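Local coordinates for protein putative glutathionylspermidine synthase (Methylobacillus flagellatus, PDB 3N6X) that is a putative glutathionylspermidine synthase of the circularly permuted ATP-grasp family that probably uses ATP to join a carboxylate to an amine, at residues Tyr24-Tyr27 and Ala28-Leu31; Pro185-Phe188 and Arg189-Pro192; Pro200-Leu203 and Leu204-Arg208; Ala236-Ala239 and Gln240-Ile244. One frame throughout, in Å; residues are numbered along the deposited sequence. Where two conformers were deposited one is given.

Contact 1: residues Tyr24-Tyr27 and Ala28-Leu31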
loop_
_atom_site.group_PDB
_atom_site.type_symbol
_atom_site.label_atom_id
_atom_site.label_comp_id
_atom_site.label_asym_id
_atom_site.label_seq_id
_atom_site.Cartn_x
_atom_site.Cartn_y
_atom_site.Cartn_z
ATOM N N TYR A 24 2.769 -24.476 7.646
ATOM C CA TYR A 24 3.767 -24.754 6.614
ATOM C C TYR A 24 4.128 -26.262 6.473
ATOM O O TYR A 24 4.986 -26.602 5.654
ATOM C CB TYR A 24 5.026 -23.940 6.883
ATOM C CG TYR A 24 5.020 -22.570 6.247
ATOM C CD1 TYR A 24 5.438 -22.389 4.930
ATOM C CD2 TYR A 24 4.643 -21.442 6.974
ATOM C CE1 TYR A 24 5.475 -21.122 4.349
ATOM C CE2 TYR A 24 4.670 -20.169 6.401
ATOM C CZ TYR A 24 5.077 -20.016 5.084
ATOM O OH TYR A 24 5.112 -18.771 4.516
ATOM N N ALA A 25 3.492 -27.148 7.281
ATOM C CA ALA A 25 3.778 -28.600 7.271
ATOM C C ALA A 25 3.568 -29.205 5.880
ATOM O O ALA A 25 4.478 -29.856 5.344
ATOM C CB ALA A 25 2.902 -29.318 8.297
ATOM N N GLU A 26 2.393 -28.925 5.265
ATOM C CA GLU A 26 2.050 -29.401 3.929
ATOM C C GLU A 26 3.025 -28.891 2.859
ATOM O O GLU A 26 3.334 -29.628 1.916
ATOM C CB GLU A 26 0.604 -29.040 3.582
ATOM C CG GLU A 26 0.031 -29.846 2.433
ATOM C CD GLU A 26 -0.149 -31.327 2.706
ATOM O OE1 GLU A 26 -0.862 -31.667 3.677
ATOM O OE2 GLU A 26 0.404 -32.146 1.938
ATOM N N TYR A 27 3.534 -27.650 3.014
ATOM C CA TYR A 27 4.502 -27.097 2.061
ATOM C C TYR A 27 5.842 -27.815 2.197
ATOM O O TYR A 27 6.490 -28.093 1.190
ATOM C CB TYR A 27 4.671 -25.567 2.236
ATOM C CG TYR A 27 5.625 -24.957 1.227
ATOM C CD1 TYR A 27 5.187 -24.590 -0.041
ATOM C CD2 TYR A 27 6.980 -24.798 1.522
ATOM C CE1 TYR A 27 6.067 -24.071 -0.989
ATOM C CE2 TYR A 27 7.872 -24.290 0.576
ATOM C CZ TYR A 27 7.409 -23.920 -0.677
ATOM O OH TYR A 27 8.274 -23.415 -1.624
ATOM N N ALA A 28 6.252 -28.127 3.447
ATOM C CA ALA A 28 7.498 -28.853 3.730
ATOM C C ALA A 28 7.448 -30.268 3.120
ATOM O O ALA A 28 8.433 -30.716 2.524
ATOM C CB ALA A 28 7.718 -28.940 5.231
ATOM N N ALA A 29 6.273 -30.941 3.230
ATOM C CA ALA A 29 6.031 -32.264 2.652
ATOM C C ALA A 29 6.198 -32.210 1.131
ATOM O O ALA A 29 7.045 -32.923 0.584
ATOM C CB ALA A 29 4.628 -32.744 3.011
ATOM N N TRP A 30 5.452 -31.300 0.458
ATOM C CA TRP A 30 5.550 -31.094 -0.987
ATOM C C TRP A 30 7.002 -30.826 -1.404
ATOM O O TRP A 30 7.462 -31.365 -2.416
ATOM C CB TRP A 30 4.646 -29.927 -1.427
ATOM C CG TRP A 30 4.853 -29.506 -2.852
ATOM C CD1 TRP A 30 4.255 -30.032 -3.957
ATOM C CD2 TRP A 30 5.724 -28.465 -3.324
ATOM N NE1 TRP A 30 4.695 -29.384 -5.089
ATOM C CE2 TRP A 30 5.595 -28.414 -4.729
ATOM C CE3 TRP A 30 6.578 -27.545 -2.689
ATOM C CZ2 TRP A 30 6.296 -27.492 -5.512
ATOM C CZ3 TRP A 30 7.285 -26.644 -3.468
ATOM C CH2 TRP A 30 7.135 -26.618 -4.862
ATOM N N LEU A 31 7.722 -29.992 -0.616
ATOM C CA LEU A 31 9.110 -29.607 -0.889
ATOM C C LEU A 31 10.059 -30.816 -0.867
ATOM O O LEU A 31 10.976 -30.885 -1.691
ATOM C CB LEU A 31 9.562 -28.519 0.107
ATOM C CG LEU A 31 10.759 -27.636 -0.306
ATOM C CD1 LEU A 31 10.445 -26.790 -1.546
ATOM C CD2 LEU A 31 11.170 -26.733 0.835
#
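The ring of Tyr-27 meets Trp-30 and Leu-31, the residues three and four positions further along the same helix, and both lie on the same side of its plane. At its root, Tyr-27 CB sits 3.2 Å from Ala-28 N, a closeness that simply reflects neighbouring residues. With CG anti to the backbone N (chi1 -178°), the ring runs along the helix beside its own carbonyl, in the direction of the next turn. By its CE1 edge the ring meets the indole: Tyr-27 CE1 is 3.8 Å from Trp-30 CZ3, and Trp-30 CE3 lies over one face of the phenol. The two rings are inclined by 40°, too oblique for a stack or an edge-to-face pair. By the CE2 edge Leu-31 approaches obliquely, its CD2 4.1 Å from Tyr-27 CE2. These i+3 and i+4 neighbours follow Tyr-27 on helix 25-33, where Trp-30 N donates to Glu-26 O at 3.1 Å, almost straight at 175°, and Leu-31 N to Tyr-27 O at 2.9 Å. The same Tyr-27 O faces the edge of the indole, in its plane. At the tip, Tyr-27 OH lies 3.8 Å from Trp-30 CZ3 and 4.0 Å from Leu-31 CD1, buried without a polar partner in the model. With alanine in place of Tyr-27, Trp-30 CZ3 and the Leu-31 methyls would probably lose the ring they rest on, opening a gap there. Val-75 and Pro-76 of a loop, and Leu-187 of helix 185-190, also pack on the tyrosine side chain.

Contact 2: residues Pro185-Phe188 and Arg189-Pro192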
loop_
_atom_site.group_PDB
_atom_site.type_symbol
_atom_site.label_atom_id
_atom_site.label_comp_id
_atom_site.label_asym_id
_atom_site.label_seq_id
_atom_site.Cartn_x
_atom_site.Cartn_y
_atom_site.Cartn_z
ATOM N N PRO A 185 0.652 -26.168 -9.872
ATOM C CA PRO A 185 -0.786 -26.414 -9.645
ATOM C C PRO A 185 -1.060 -27.412 -8.521
ATOM O O PRO A 185 -1.997 -27.218 -7.746
ATOM C CB PRO A 185 -1.280 -26.932 -11.010
ATOM C CG PRO A 185 -0.044 -27.327 -11.755
ATOM C CD PRO A 185 1.016 -26.391 -11.288
ATOM N N GLU A 186 -0.203 -28.435 -8.387
ATOM C CA GLU A 186 -0.351 -29.475 -7.358
ATOM C C GLU A 186 -0.312 -28.915 -5.913
ATOM O O GLU A 186 -0.949 -29.472 -5.020
ATOM C CB GLU A 186 0.682 -30.607 -7.567
ATOM C CG GLU A 186 2.127 -30.230 -7.243
ATOM C CD GLU A 186 2.919 -29.490 -8.314
ATOM O OE1 GLU A 186 2.332 -29.124 -9.360
ATOM O OE2 GLU A 186 4.133 -29.279 -8.100
ATOM N N LEU A 187 0.407 -27.791 -5.705
ATOM C CA LEU A 187 0.529 -27.123 -4.403
ATOM C C LEU A 187 -0.810 -26.497 -3.986
ATOM O O LEU A 187 -1.169 -26.521 -2.810
ATOM C CB LEU A 187 1.624 -26.050 -4.495
ATOM C CG LEU A 187 2.433 -25.721 -3.245
ATOM C CD1 LEU A 187 2.556 -26.899 -2.315
ATOM C CD2 LEU A 187 3.794 -25.183 -3.629
ATOM N N PHE A 188 -1.566 -25.997 -4.959
ATOM C CA PHE A 188 -2.875 -25.397 -4.723
ATOM C C PHE A 188 -3.944 -26.451 -4.426
ATOM O O PHE A 188 -5.035 -26.113 -3.945
ATOM C CB PHE A 188 -3.274 -24.484 -5.895
ATOM C CG PHE A 188 -2.486 -23.196 -5.908
ATOM C CD1 PHE A 188 -1.211 -23.144 -6.471
ATOM C CD2 PHE A 188 -2.982 -22.050 -5.292
ATOM C CE1 PHE A 188 -0.467 -21.959 -6.452
ATOM C CE2 PHE A 188 -2.239 -20.866 -5.278
ATOM C CZ PHE A 188 -0.992 -20.823 -5.866
ATOM N N ARG A 189 -3.626 -27.733 -4.692
ATOM C CA ARG A 189 -4.518 -28.846 -4.381
ATOM C C ARG A 189 -4.362 -29.185 -2.887
ATOM O O ARG A 189 -5.344 -29.519 -2.225
ATOM C CB ARG A 189 -4.178 -30.069 -5.266
ATOM C CG ARG A 189 -5.178 -31.234 -5.173
ATOM C CD ARG A 189 -4.736 -32.429 -6.023
ATOM N NE ARG A 189 -3.426 -32.934 -5.607
ATOM C CZ ARG A 189 -2.378 -33.053 -6.416
ATOM N NH1 ARG A 189 -2.491 -32.770 -7.707
ATOM N NH2 ARG A 189 -1.215 -33.486 -5.944
ATOM N N ARG A 190 -3.121 -29.049 -2.354
ATOM C CA ARG A 190 -2.774 -29.340 -0.951
ATOM C C ARG A 190 -3.185 -28.248 0.043
ATOM O O ARG A 190 -3.340 -28.545 1.226
ATOM C CB ARG A 190 -1.277 -29.644 -0.814
ATOM C CG ARG A 190 -0.802 -30.791 -1.713
ATOM C CD ARG A 190 0.706 -30.913 -1.736
ATOM N NE ARG A 190 1.185 -31.748 -0.637
ATOM C CZ ARG A 190 2.048 -32.744 -0.780
ATOM N NH1 ARG A 190 2.552 -33.029 -1.975
ATOM N NH2 ARG A 190 2.421 -33.460 0.270
ATOM N N TYR A 191 -3.335 -26.979 -0.424
ATOM C CA TYR A 191 -3.746 -25.859 0.435
ATOM C C TYR A 191 -5.072 -25.243 -0.028
ATOM O O TYR A 191 -5.256 -25.004 -1.230
ATOM C CB TYR A 191 -2.674 -24.771 0.465
ATOM C CG TYR A 191 -1.527 -25.049 1.403
ATOM C CD1 TYR A 191 -1.575 -24.642 2.733
ATOM C CD2 TYR A 191 -0.347 -25.625 0.938
ATOM C CE1 TYR A 191 -0.503 -24.857 3.593
ATOM C CE2 TYR A 191 0.741 -25.827 1.786
ATOM C CZ TYR A 191 0.658 -25.443 3.116
ATOM O OH TYR A 191 1.726 -25.641 3.956
ATOM N N PRO A 192 -5.984 -24.899 0.926
ATOM C CA PRO A 192 -7.231 -24.218 0.534
ATOM C C PRO A 192 -7.000 -22.700 0.374
ATOM O O PRO A 192 -7.424 -21.907 1.225
ATOM C CB PRO A 192 -8.180 -24.542 1.695
ATOM C CG PRO A 192 -7.287 -24.697 2.886
ATOM C CD PRO A 192 -5.898 -25.072 2.396
#
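Arg-189 folds back along helix 185-190 over Glu-186, the residue three positions earlier. In the conformer described here, one of two modelled, the chain runs extended and then bends at chi3 (59°), which brings the flat guanidinium back against Glu-186. Its terminal nitrogens NH1 and NH2 each lie 3.8 Å from Glu-186 CB, and Glu-186 O sits beneath one face near the centre. The contact is made through the aliphatic root of the glutamate and not through its charge: Glu-186 OE1 and Arg-189 NH1 are 6.3 Å apart, and OE2 turns instead to Trp-30 NE1 of helix 25-33.

This is the last stretch of a short helix that is running out. Arg-189 N reaches Glu-186 O at 3.2 Å from above the carbonyl plane, an i+3 bond that is not on a lone pair, while the bond of Arg-190 N to the same oxygen is weak. Leu-187 O still receives Tyr-191 N at 3.3 Å, although Tyr-191 has already left helical geometry. Leu-187 O also lies at the edge of the tyrosine ring, in its plane and 3.9 Å from Tyr-191 CD2. Beyond this turn, the Leu-187 side chain packs on Trp-30 and on Trp-470 of strand 464-471.

Contact 3: residues Pro200-Leu203 and Leu204-Arg208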
loop_
_atom_site.group_PDB
_atom_site.type_symbol
_atom_site.label_atom_id
_atom_site.label_comp_id
_atom_site.label_asym_id
_atom_site.label_seq_id
_atom_site.Cartn_x
_atom_site.Cartn_y
_atom_site.Cartn_z
ATOM N N PRO A 200 -10.148 -6.661 -9.558
ATOM C CA PRO A 200 -10.571 -5.588 -10.485
ATOM C C PRO A 200 -12.080 -5.395 -10.620
ATOM O O PRO A 200 -12.540 -4.256 -10.741
ATOM C CB PRO A 200 -9.937 -6.012 -11.808
ATOM C CG PRO A 200 -8.746 -6.773 -11.406
ATOM C CD PRO A 200 -9.175 -7.558 -10.212
ATOM N N GLN A 201 -12.855 -6.490 -10.551
ATOM C CA GLN A 201 -14.306 -6.409 -10.654
ATOM C C GLN A 201 -14.945 -5.933 -9.355
ATOM O O GLN A 201 -15.952 -5.225 -9.397
ATOM C CB GLN A 201 -14.911 -7.735 -11.154
ATOM C CG GLN A 201 -14.655 -7.991 -12.645
ATOM C CD GLN A 201 -15.165 -6.885 -13.542
ATOM O OE1 GLN A 201 -16.315 -6.440 -13.449
ATOM N NE2 GLN A 201 -14.332 -6.445 -14.452
ATOM N N VAL A 202 -14.330 -6.267 -8.201
ATOM C CA VAL A 202 -14.765 -5.740 -6.894
ATOM C C VAL A 202 -14.498 -4.214 -6.895
ATOM O O VAL A 202 -15.373 -3.438 -6.533
ATOM C CB VAL A 202 -14.051 -6.448 -5.696
ATOM C CG1 VAL A 202 -14.362 -5.738 -4.363
ATOM C CG2 VAL A 202 -14.428 -7.933 -5.624
ATOM N N LEU A 203 -13.319 -3.795 -7.381
ATOM C CA LEU A 203 -12.984 -2.370 -7.462
ATOM C C LEU A 203 -13.926 -1.607 -8.421
ATOM O O LEU A 203 -14.432 -0.549 -8.059
ATOM C CB LEU A 203 -11.497 -2.170 -7.858
ATOM C CG LEU A 203 -11.065 -0.717 -8.182
ATOM C CD1 LEU A 203 -11.281 0.202 -6.981
ATOM C CD2 LEU A 203 -9.605 -0.672 -8.652
ATOM N N LEU A 204 -14.189 -2.162 -9.620
ATOM C CA LEU A 204 -15.106 -1.526 -10.567
ATOM C C LEU A 204 -16.498 -1.347 -9.946
ATOM O O LEU A 204 -17.092 -0.282 -10.071
ATOM C CB LEU A 204 -15.192 -2.332 -11.881
ATOM C CG LEU A 204 -16.228 -1.832 -12.918
ATOM C CD1 LEU A 204 -15.975 -0.364 -13.311
ATOM C CD2 LEU A 204 -16.243 -2.707 -14.128
ATOM N N ASN A 205 -16.992 -2.365 -9.244
ATOM C CA ASN A 205 -18.300 -2.297 -8.592
ATOM C C ASN A 205 -18.343 -1.207 -7.507
ATOM O O ASN A 205 -19.329 -0.473 -7.417
ATOM C CB ASN A 205 -18.671 -3.645 -8.018
ATOM C CG ASN A 205 -20.085 -3.709 -7.563
ATOM O OD1 ASN A 205 -21.021 -3.562 -8.358
ATOM N ND2 ASN A 205 -20.273 -3.866 -6.255
ATOM N N ASN A 206 -17.255 -1.064 -6.733
ATOM C CA ASN A 206 -17.129 -0.011 -5.728
ATOM C C ASN A 206 -17.074 1.385 -6.358
ATOM O O ASN A 206 -17.598 2.335 -5.766
ATOM C CB ASN A 206 -15.893 -0.241 -4.849
ATOM C CG ASN A 206 -16.073 -1.274 -3.749
ATOM O OD1 ASN A 206 -15.131 -1.635 -3.058
ATOM N ND2 ASN A 206 -17.266 -1.797 -3.590
ATOM N N LEU A 207 -16.410 1.528 -7.539
ATOM C CA LEU A 207 -16.331 2.840 -8.224
ATOM C C LEU A 207 -17.719 3.271 -8.737
ATOM O O LEU A 207 -18.066 4.445 -8.646
ATOM C CB LEU A 207 -15.295 2.838 -9.368
ATOM C CG LEU A 207 -13.821 2.702 -8.944
ATOM C CD1 LEU A 207 -12.921 2.521 -10.143
ATOM C CD2 LEU A 207 -13.367 3.897 -8.137
ATOM N N ARG A 208 -18.516 2.310 -9.236
ATOM C CA ARG A 208 -19.883 2.566 -9.709
ATOM C C ARG A 208 -20.766 3.032 -8.550
ATOM O O ARG A 208 -21.639 3.879 -8.734
ATOM C CB ARG A 208 -20.484 1.293 -10.338
ATOM C CG ARG A 208 -19.812 0.859 -11.633
ATOM C CD ARG A 208 -20.283 -0.516 -12.072
ATOM N NE ARG A 208 -21.583 -0.449 -12.741
ATOM C CZ ARG A 208 -22.726 -0.831 -12.187
ATOM N NH1 ARG A 208 -22.740 -1.338 -10.960
ATOM N NH2 ARG A 208 -23.864 -0.710 -12.856
HETATM O O HOH W 1 -18.002 -4.404 -4.719
#
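Two successive turns of helix 199-209, packed on strands 220-223 and 268-275 by its leucines and on strand 423-435 by Val-202 and Asn-206, make up this contact. Its apolar flank is carried by Leu-203 and Leu-207, one turn apart. Leu-203 has CG anti to its backbone N (chi1 171°), which sends the branch forward along the helix, and its CD1 comes to 4.1 Å from Leu-207 CG as the two side chains cross at a slant. Leu-207 CG also rests 3.4 Å from Leu-203 O, the carbonyl that receives Leu-207 N at 2.9 Å.

On another flank Gln-201 and Leu-204 lie side by side and point the same way, with Gln-201 OE1 3.8 Å from Leu-204 CD2. This is a plain van der Waals touch; the amide nitrogen of the glutamine is engaged elsewhere, donating to the backbone oxygen of Met-242.

Val-202 O has two kinds of partner. Asn-206 N donates to it at 3.0 Å in the helical pattern, and a water adds a weak bond at 3.3 Å from water to Val-202 O. That water is held by Asn-205 ND2, which donates to it at 2.8 Å, and it therefore bridges the exposed asparagine's amide to a carbonyl three residues earlier.

Leu-207 continues outward onto Val-220, Val-272 and Tyr-274, and Leu-203 onto Tyr-274. The i/i+4 leucine pair on the sheet side, with Gln-201 and Asn-205 exposed, is the pattern of a helix packed on the mixed beta-sheet of an alpha/beta domain.

Contact 4: residues Ala236-Ala239 and Gln240-Ile244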
loop_
_atom_site.group_PDB
_atom_site.type_symbol
_atom_site.label_atom_id
_atom_site.label_comp_id
_atom_site.label_asym_id
_atom_site.label_seq_id
_atom_site.Cartn_x
_atom_site.Cartn_y
_atom_site.Cartn_z
ATOM N N ALA A 236 -2.674 0.451 -17.168
ATOM C CA ALA A 236 -3.176 -0.206 -18.365
ATOM C C ALA A 236 -3.730 -1.603 -18.021
ATOM O O ALA A 236 -4.843 -1.948 -18.448
ATOM C CB ALA A 236 -2.062 -0.308 -19.413
ATOM N N PHE A 237 -2.987 -2.358 -17.165
ATOM C CA PHE A 237 -3.367 -3.697 -16.707
ATOM C C PHE A 237 -4.687 -3.692 -15.912
ATOM O O PHE A 237 -5.606 -4.442 -16.272
ATOM C CB PHE A 237 -2.219 -4.353 -15.899
ATOM C CG PHE A 237 -2.586 -5.632 -15.172
ATOM C CD1 PHE A 237 -2.728 -6.834 -15.866
ATOM C CD2 PHE A 237 -2.784 -5.637 -13.792
ATOM C CE1 PHE A 237 -3.070 -8.019 -15.192
ATOM C CE2 PHE A 237 -3.131 -6.820 -13.121
ATOM C CZ PHE A 237 -3.265 -8.004 -13.826
ATOM N N ILE A 238 -4.798 -2.840 -14.849
ATOM C CA ILE A 238 -6.016 -2.799 -14.052
ATOM C C ILE A 238 -7.239 -2.332 -14.866
ATOM O O ILE A 238 -8.294 -2.944 -14.773
ATOM C CB ILE A 238 -5.815 -2.096 -12.658
ATOM C CG1 ILE A 238 -6.877 -2.534 -11.635
ATOM C CG2 ILE A 238 -5.715 -0.587 -12.763
ATOM C CD1 ILE A 238 -6.586 -3.855 -10.975
ATOM N N ALA A 239 -7.065 -1.317 -15.735
ATOM C CA ALA A 239 -8.151 -0.827 -16.612
ATOM C C ALA A 239 -8.619 -1.937 -17.582
ATOM O O ALA A 239 -9.827 -2.125 -17.785
ATOM C CB ALA A 239 -7.684 0.398 -17.399
ATOM N N GLN A 240 -7.668 -2.698 -18.137
ATOM C CA GLN A 240 -7.992 -3.824 -19.019
ATOM C C GLN A 240 -8.718 -4.915 -18.218
ATOM O O GLN A 240 -9.778 -5.362 -18.634
ATOM C CB GLN A 240 -6.715 -4.368 -19.705
ATOM C CG GLN A 240 -6.981 -5.387 -20.815
ATOM C CD GLN A 240 -7.041 -6.805 -20.288
ATOM O OE1 GLN A 240 -6.290 -7.198 -19.374
ATOM N NE2 GLN A 240 -7.942 -7.605 -20.850
ATOM N N GLN A 241 -8.195 -5.266 -17.014
ATOM C CA GLN A 241 -8.836 -6.249 -16.117
ATOM C C GLN A 241 -10.256 -5.812 -15.723
ATOM O O GLN A 241 -11.145 -6.652 -15.544
ATOM C CB GLN A 241 -7.982 -6.468 -14.860
ATOM C CG GLN A 241 -6.748 -7.344 -15.078
ATOM C CD GLN A 241 -7.104 -8.708 -15.622
ATOM O OE1 GLN A 241 -7.927 -9.447 -15.058
ATOM N NE2 GLN A 241 -6.535 -9.043 -16.761
HETATM N N MSE A 242 -10.467 -4.508 -15.599
HETATM C CA MSE A 242 -11.769 -3.959 -15.232
HETATM C C MSE A 242 -12.704 -3.875 -16.444
HETATM O O MSE A 242 -13.917 -3.959 -16.288
HETATM C CB MSE A 242 -11.591 -2.560 -14.619
HETATM C CG MSE A 242 -11.131 -2.583 -13.173
HETATM SE SE MSE A 242 -11.073 -0.783 -12.359
HETATM C CE MSE A 242 -9.460 -0.270 -12.955
ATOM N N GLY A 243 -12.135 -3.626 -17.623
ATOM C CA GLY A 243 -12.914 -3.427 -18.840
ATOM C C GLY A 243 -13.396 -1.993 -18.983
ATOM O O GLY A 243 -14.511 -1.753 -19.442
ATOM N N ILE A 244 -12.577 -1.029 -18.539
ATOM C CA ILE A 244 -12.896 0.398 -18.637
ATOM C C ILE A 244 -11.832 1.123 -19.486
ATOM O O ILE A 244 -10.715 0.617 -19.644
ATOM C CB ILE A 244 -13.069 1.065 -17.234
ATOM C CG1 ILE A 244 -11.714 1.089 -16.427
ATOM C CG2 ILE A 244 -14.223 0.415 -16.455
ATOM C CD1 ILE A 244 -11.738 1.910 -15.154
#
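Phe-237 swings its ring forward along the helix, with CG opposite the backbone N (chi1 170°), while Gln-241 turns CG back beside its own N (chi1 -76°); the two torsions bring the glutamine methylene over the phenyl face. Gln-241 CG stands 3.9 Å from the ring centroid of Phe-237, only 19° off the normal, a CH-pi contact. The amide beyond it is inclined to the ring, with Gln-241 NE2 3.9 Å from Phe-237 CE1 and weakly bonded to Gln-240 OE1. Replacing Phe-237 by a serine would probably take away the surface under Gln-241 CG and leave the glutamine chain freer to turn.

On the buried side, Met-242, present as selenomethionine, curls its chain back at chi3, so that its methyl CE reaches 3.7 Å from Ile-238 CG1 in the isoleucine conformer given. Ile-238 and Met-242 also pack on Leu-222 of strand 220-223, in the beta-alpha-beta unit with strand 245-247, and on Tyr-274 of the adjacent strand 268-275.

The helix ends in a Schellman motif. Gly-243, with positive phi, is its C-prime residue: Ile-244 N bonds to Ala-239 O at 3.1 Å, and Gly-243 N makes a weak bond of 3.1 Å to Gln-240 O. Past the turn, Ile-244 CG1 packs 4.2 Å from Ala-239 CB.

Ala-239 O also takes Gly-243 N at 2.8 Å, the two donors arriving from opposite faces of its plane. One carbonyl thus satisfies two amides where the chain leaves the helix, and this end is held by backbone bonds, with Ile-244 packed on Ala-239.

From the N terminus, the four contacts follow in series; each joins consecutive turns of one helix or its end, and none nests in or crosses another. They form two pairs. Contact 1, on helix 25-33, meets contact 2, on helix 185-190, despite the long separation in sequence: Glu-26 and Arg-190 form a salt bridge, and Tyr-27 N probably bonds to Tyr-191 OH. Contact 3, on helix 199-209, touches contact 4 at the end of helix 232-242, where Gln-201 NE2 approaches Met-242 O, and both lean on strands 220-223 and 268-275. Contacts 2 and 3 sit on consecutive helices, yet their nearest atoms remain about 16 Å apart.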